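Local coordinates for protein C-glycoside 3-oxidase (Microbacterium trichothecenolyticum, PDB 7DVE) that oxidises the C3 hydroxyl of the sugar in C-glycosides such as isoorientin and mangiferin, using bound FAD and molecular oxygen and releasing hydrogen peroxide, at residues V269-A274 with F474-G479. Sequence-based numbering, arbitrary orientation.
With FAD (flavin-adenine dinucleotide), chain C.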
ATOM      1  N   VAL A 269      17.843  -0.676  -3.178  1.00 63.83           N
ATOM      2  CA  VAL A 269      16.609  -0.375  -2.472  1.00 62.19           C
ATOM      3  C   VAL A 269      15.655  -1.505  -2.799  1.00 60.80           C
ATOM      4  O   VAL A 269      15.399  -1.781  -3.979  1.00 62.68           O
ATOM      5  CB  VAL A 269      16.037   0.995  -2.879  1.00 65.34           C
ATOM      6  CG1 VAL A 269      14.804   1.366  -2.029  1.00 61.79           C
ATOM      7  CG2 VAL A 269      17.112   2.082  -2.788  1.00 61.85           C
ATOM      8  N   VAL A 270      15.191  -2.208  -1.773  1.00 62.22           N
ATOM      9  CA  VAL A 270      14.227  -3.286  -1.950  1.00 60.61           C
ATOM     10  C   VAL A 270      12.877  -2.759  -1.487  1.00 58.08           C
ATOM     11  O   VAL A 270      12.678  -2.473  -0.303  1.00 56.17           O
ATOM     12  CB  VAL A 270      14.622  -4.572  -1.204  1.00 58.71           C
ATOM     13  CG1 VAL A 270      13.605  -5.652  -1.482  1.00 56.32           C
ATOM     14  CG2 VAL A 270      16.003  -5.052  -1.634  1.00 60.26           C
ATOM     15  N   ALA A 271      11.961  -2.608  -2.437  1.00 57.04           N
ATOM     16  CA  ALA A 271      10.605  -2.156  -2.183  1.00 56.37           C
ATOM     17  C   ALA A 271       9.679  -3.188  -2.819  1.00 56.81           C
ATOM     18  O   ALA A 271       8.961  -2.921  -3.785  1.00 57.93           O
ATOM     19  CB  ALA A 271      10.375  -0.752  -2.743  1.00 56.13           C
ATOM     20  N   ALA A 272       9.721  -4.399  -2.280  1.00 56.51           N
ATOM     21  CA  ALA A 272       9.064  -5.538  -2.902  1.00 55.50           C
ATOM     22  C   ALA A 272       7.779  -5.948  -2.185  1.00 54.44           C
ATOM     23  O   ALA A 272       7.292  -7.058  -2.404  1.00 55.18           O
ATOM     24  CB  ALA A 272      10.047  -6.704  -2.977  1.00 56.54           C
ATOM     25  N   ASP A 273       7.205  -5.043  -1.382  1.00 53.05           N
ATOM     26  CA  ASP A 273       6.051  -5.206  -0.487  1.00 52.82           C
ATOM     27  C   ASP A 273       6.528  -5.855   0.801  1.00 53.26           C
ATOM     28  O   ASP A 273       7.668  -6.327   0.864  1.00 55.54           O
ATOM     29  CB  ASP A 273       4.847  -5.957  -1.132  1.00 52.91           C
ATOM     30  CG  ASP A 273       4.999  -7.509  -1.206  1.00 55.58           C
ATOM     31  OD1 ASP A 273       5.553  -8.194  -0.300  1.00 54.36           O
ATOM     32  OD2 ASP A 273       4.515  -8.062  -2.227  1.00 57.30           O
ATOM     33  N   ALA A 274       5.670  -5.879   1.828  1.00 52.68           N
ATOM     34  CA  ALA A 274       6.086  -6.264   3.174  1.00 53.61           C
ATOM     35  C   ALA A 274       6.419  -7.745   3.333  1.00 55.67           C
ATOM     36  O   ALA A 274       6.956  -8.127   4.388  1.00 54.50           O
ATOM     37  CB  ALA A 274       5.001  -5.897   4.187  1.00 52.22           C
ATOM     38  N   PHE A 474      18.766  -0.750   1.360  1.00 70.91           N
ATOM     39  CA  PHE A 474      17.641   0.031   1.856  1.00 66.98           C
ATOM     40  C   PHE A 474      16.364  -0.761   1.670  1.00 62.28           C
ATOM     41  O   PHE A 474      16.256  -1.584   0.761  1.00 62.63           O
ATOM     42  CB  PHE A 474      17.529   1.401   1.130  1.00 64.69           C
ATOM     43  CG  PHE A 474      18.675   2.331   1.425  1.00 67.73           C
ATOM     44  CD1 PHE A 474      19.885   2.194   0.758  1.00 67.93           C
ATOM     45  CD2 PHE A 474      18.546   3.341   2.374  1.00 67.98           C
ATOM     46  CE1 PHE A 474      20.950   3.041   1.037  1.00 69.49           C
ATOM     47  CE2 PHE A 474      19.601   4.186   2.651  1.00 68.61           C
ATOM     48  CZ  PHE A 474      20.806   4.032   1.985  1.00 69.15           C
ATOM     49  N   VAL A 475      15.386  -0.491   2.526  1.00 63.87           N
ATOM     50  CA  VAL A 475      14.075  -1.120   2.420  1.00 62.75           C
ATOM     51  C   VAL A 475      13.019  -0.022   2.361  1.00 60.53           C
ATOM     52  O   VAL A 475      13.243   1.113   2.782  1.00 62.24           O
ATOM     53  CB  VAL A 475      13.808  -2.101   3.584  1.00 59.95           C
ATOM     54  CG1 VAL A 475      14.693  -3.342   3.432  1.00 57.37           C
ATOM     55  CG2 VAL A 475      14.070  -1.427   4.927  1.00 59.16           C
ATOM     56  N   ALA A 476      11.859  -0.366   1.820  1.00 59.56           N
ATOM     57  CA  ALA A 476      10.849   0.637   1.515  1.00 57.08           C
ATOM     58  C   ALA A 476       9.490  -0.027   1.444  1.00 56.44           C
ATOM     59  O   ALA A 476       9.360  -1.101   0.865  1.00 58.72           O
ATOM     60  CB  ALA A 476      11.150   1.337   0.186  1.00 56.68           C
ATOM     61  N   GLY A 477       8.490   0.628   2.019  1.00 58.28           N
ATOM     62  CA  GLY A 477       7.096   0.292   1.910  1.00 52.11           C
ATOM     63  C   GLY A 477       6.460   0.228   3.270  1.00 53.55           C
ATOM     64  O   GLY A 477       7.045   0.636   4.278  1.00 54.43           O
ATOM     65  N   ASN A 478       5.239  -0.319   3.298  1.00 51.35           N
ATOM     66  CA  ASN A 478       4.498  -0.480   4.538  1.00 52.00           C
ATOM     67  C   ASN A 478       5.271  -1.323   5.546  1.00 55.41           C
ATOM     68  O   ASN A 478       5.114  -1.129   6.754  1.00 55.57           O
ATOM     69  CB  ASN A 478       3.138  -1.104   4.229  1.00 49.24           C
ATOM     70  CG  ASN A 478       2.435  -0.394   3.070  1.00 53.03           C
ATOM     71  OD1 ASN A 478       2.583   0.814   2.891  1.00 50.11           O
ATOM     72  ND2 ASN A 478       1.706  -1.142   2.267  1.00 51.35           N
ATOM     73  N   GLY A 479       6.109  -2.254   5.073  1.00 54.90           N
ATOM     74  CA  GLY A 479       6.944  -3.060   5.954  1.00 56.21           C
ATOM     75  C   GLY A 479       7.874  -2.260   6.851  1.00 56.64           C
ATOM     76  O   GLY A 479       8.366  -2.799   7.845  1.00 55.00           O
TER
HETATM   77  PA  FAD C 801       3.578  -2.950  -3.889  1.00 52.71           P
HETATM   78  O1A FAD C 801       3.193  -4.365  -3.667  1.00 53.98           O
HETATM   79  O2A FAD C 801       2.518  -1.954  -4.167  1.00 51.84           O
HETATM   80  O5B FAD C 801       4.644  -3.056  -5.095  1.00 55.82           O
HETATM   81  C5B FAD C 801       5.773  -3.922  -4.952  1.00 52.77           C
HETATM   82  C4B FAD C 801       6.240  -4.385  -6.309  1.00 54.23           C
HETATM   83  O4B FAD C 801       7.427  -5.193  -6.057  1.00 55.29           O
HETATM   84  C3B FAD C 801       5.216  -5.341  -6.953  1.00 56.76           C
HETATM   85  O3B FAD C 801       4.928  -4.863  -8.282  1.00 55.53           O
HETATM   86  C2B FAD C 801       6.014  -6.652  -7.007  1.00 54.00           C
HETATM   87  O2B FAD C 801       5.725  -7.405  -8.188  1.00 53.14           O
HETATM   88  C1B FAD C 801       7.447  -6.167  -7.089  1.00 56.53           C
HETATM   89  N9A FAD C 801       8.408  -7.259  -6.691  1.00 58.82           N
HETATM   90  C8A FAD C 801       8.264  -7.939  -5.542  1.00 57.00           C
HETATM   91  N7A FAD C 801       9.258  -8.830  -5.449  1.00 58.51           N
HETATM   92  C5A FAD C 801      10.020  -8.717  -6.539  1.00 61.01           C
HETATM   93  C6A FAD C 801      11.134  -9.364  -6.910  1.00 63.10           C
HETATM   94  N6A FAD C 801      11.577 -10.301  -6.072  1.00 63.88           N
HETATM   95  N1A FAD C 801      11.779  -9.090  -8.060  1.00 63.15           N
HETATM   96  C2A FAD C 801      11.253  -8.093  -8.884  1.00 63.43           C
HETATM   97  N3A FAD C 801      10.091  -7.416  -8.470  1.00 60.31           N
HETATM   98  C4A FAD C 801       9.499  -7.741  -7.308  1.00 60.47           C
HETATM   99  N1  FAD C 801      -3.536   1.383   0.390  1.00 46.90           N
HETATM  100  C2  FAD C 801      -3.805   2.618   0.954  1.00 48.94           C
HETATM  101  O2  FAD C 801      -2.896   3.189   1.546  1.00 47.44           O
HETATM  102  N3  FAD C 801      -5.090   3.177   0.856  1.00 49.43           N
HETATM  103  C4  FAD C 801      -6.100   2.502   0.135  1.00 46.34           C
HETATM  104  O4  FAD C 801      -7.219   3.015   0.034  1.00 44.99           O
HETATM  105  C4X FAD C 801      -5.811   1.262  -0.426  1.00 47.60           C
HETATM  106  N5  FAD C 801      -6.748   0.532  -1.081  1.00 48.00           N
HETATM  107  C5X FAD C 801      -6.383  -0.610  -1.731  1.00 47.91           C
HETATM  108  C6  FAD C 801      -7.304  -1.309  -2.535  1.00 46.89           C
HETATM  109  C7  FAD C 801      -6.944  -2.443  -3.255  1.00 47.81           C
HETATM  110  C7M FAD C 801      -7.981  -3.183  -4.138  1.00 47.59           C
HETATM  111  C8  FAD C 801      -5.632  -2.912  -3.175  1.00 47.10           C
HETATM  112  C8M FAD C 801      -5.221  -4.170  -3.964  1.00 46.92           C
HETATM  113  C9  FAD C 801      -4.708  -2.230  -2.371  1.00 48.01           C
HETATM  114  C9A FAD C 801      -5.073  -1.084  -1.641  1.00 46.91           C
HETATM  115  N10 FAD C 801      -4.190  -0.433  -0.849  1.00 48.35           N
HETATM  116  C10 FAD C 801      -4.526   0.731  -0.289  1.00 47.89           C
HETATM  117  C1' FAD C 801      -2.814  -0.940  -0.585  1.00 47.91           C
HETATM  118  C2' FAD C 801      -1.712  -0.326  -1.458  1.00 49.69           C
HETATM  119  O2' FAD C 801      -1.914  -0.757  -2.814  1.00 49.02           O
HETATM  120  C3' FAD C 801      -0.299  -0.729  -0.918  1.00 48.66           C
HETATM  121  O3' FAD C 801      -0.132  -0.241   0.421  1.00 49.14           O
HETATM  122  C4' FAD C 801       0.817  -0.090  -1.747  1.00 50.60           C
HETATM  123  O4' FAD C 801       0.682  -0.479  -3.105  1.00 49.37           O
HETATM  124  C5' FAD C 801       2.206  -0.552  -1.229  1.00 52.64           C
HETATM  125  O5' FAD C 801       3.245  -0.133  -2.137  1.00 52.08           O
HETATM  126  P   FAD C 801       4.683  -0.864  -2.254  1.00 53.84           P
HETATM  127  O1P FAD C 801       5.462  -0.383  -3.428  1.00 54.13           O
HETATM  128  O2P FAD C 801       5.276  -0.768  -0.903  1.00 54.87           O
HETATM  129  O3P FAD C 801       4.439  -2.416  -2.641  1.00 54.12           O
HETATM  130  O   HOH W   1       7.500  -2.032  -0.832  1.00 52.57           O
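Val270 and Phe474 join two parallel strands through a nearly straight hydrogen bond, Val270 N to Phe474 O at 2.8 Å, whereas the return bond from Ala476 N to Val270 O (3.1 Å) is weak and bent to 122°. Val269 meets Phe474 on one face of the sheet, where CG2 packs on the Phe474 CB at 4.0 Å; the Phe474 side chain then leads away and touches His503 and Ile504 of helix 490-510. Where the strands end, the methyls of Ala271 and Ala476 touch (CB to CB 3.7 Å) against Ala20 of helix 19-31. The chains then part, and a water links them, accepting from Asp273 N and donating to Ala476 O and FAD O2P. Gly477 passes this phosphate closely enough that a CB would clash with O2P. Asn478 binds the ribityl chain. From CB, its CG is set beside the backbone N, anti to the carbonyl carbon (chi1 -48°), which brings the amide to FAD O3'. CG comes within 3.7 Å of FAD O3', and OD1 lies 3.8 Å from the same oxygen without bonding to it. ND2 donates to FAD O3' at 2.8 Å. A leucine here would probably leave O3' without this donor and the ribityl chain less firmly placed. Further on, Ala274 CB rests on Gly479 CA. Cofactor groups gathered at the carboxyl ends of adjacent parallel strands are characteristic of the Rossmann-like FAD-binding domain, here that of a GMC oxidoreductase.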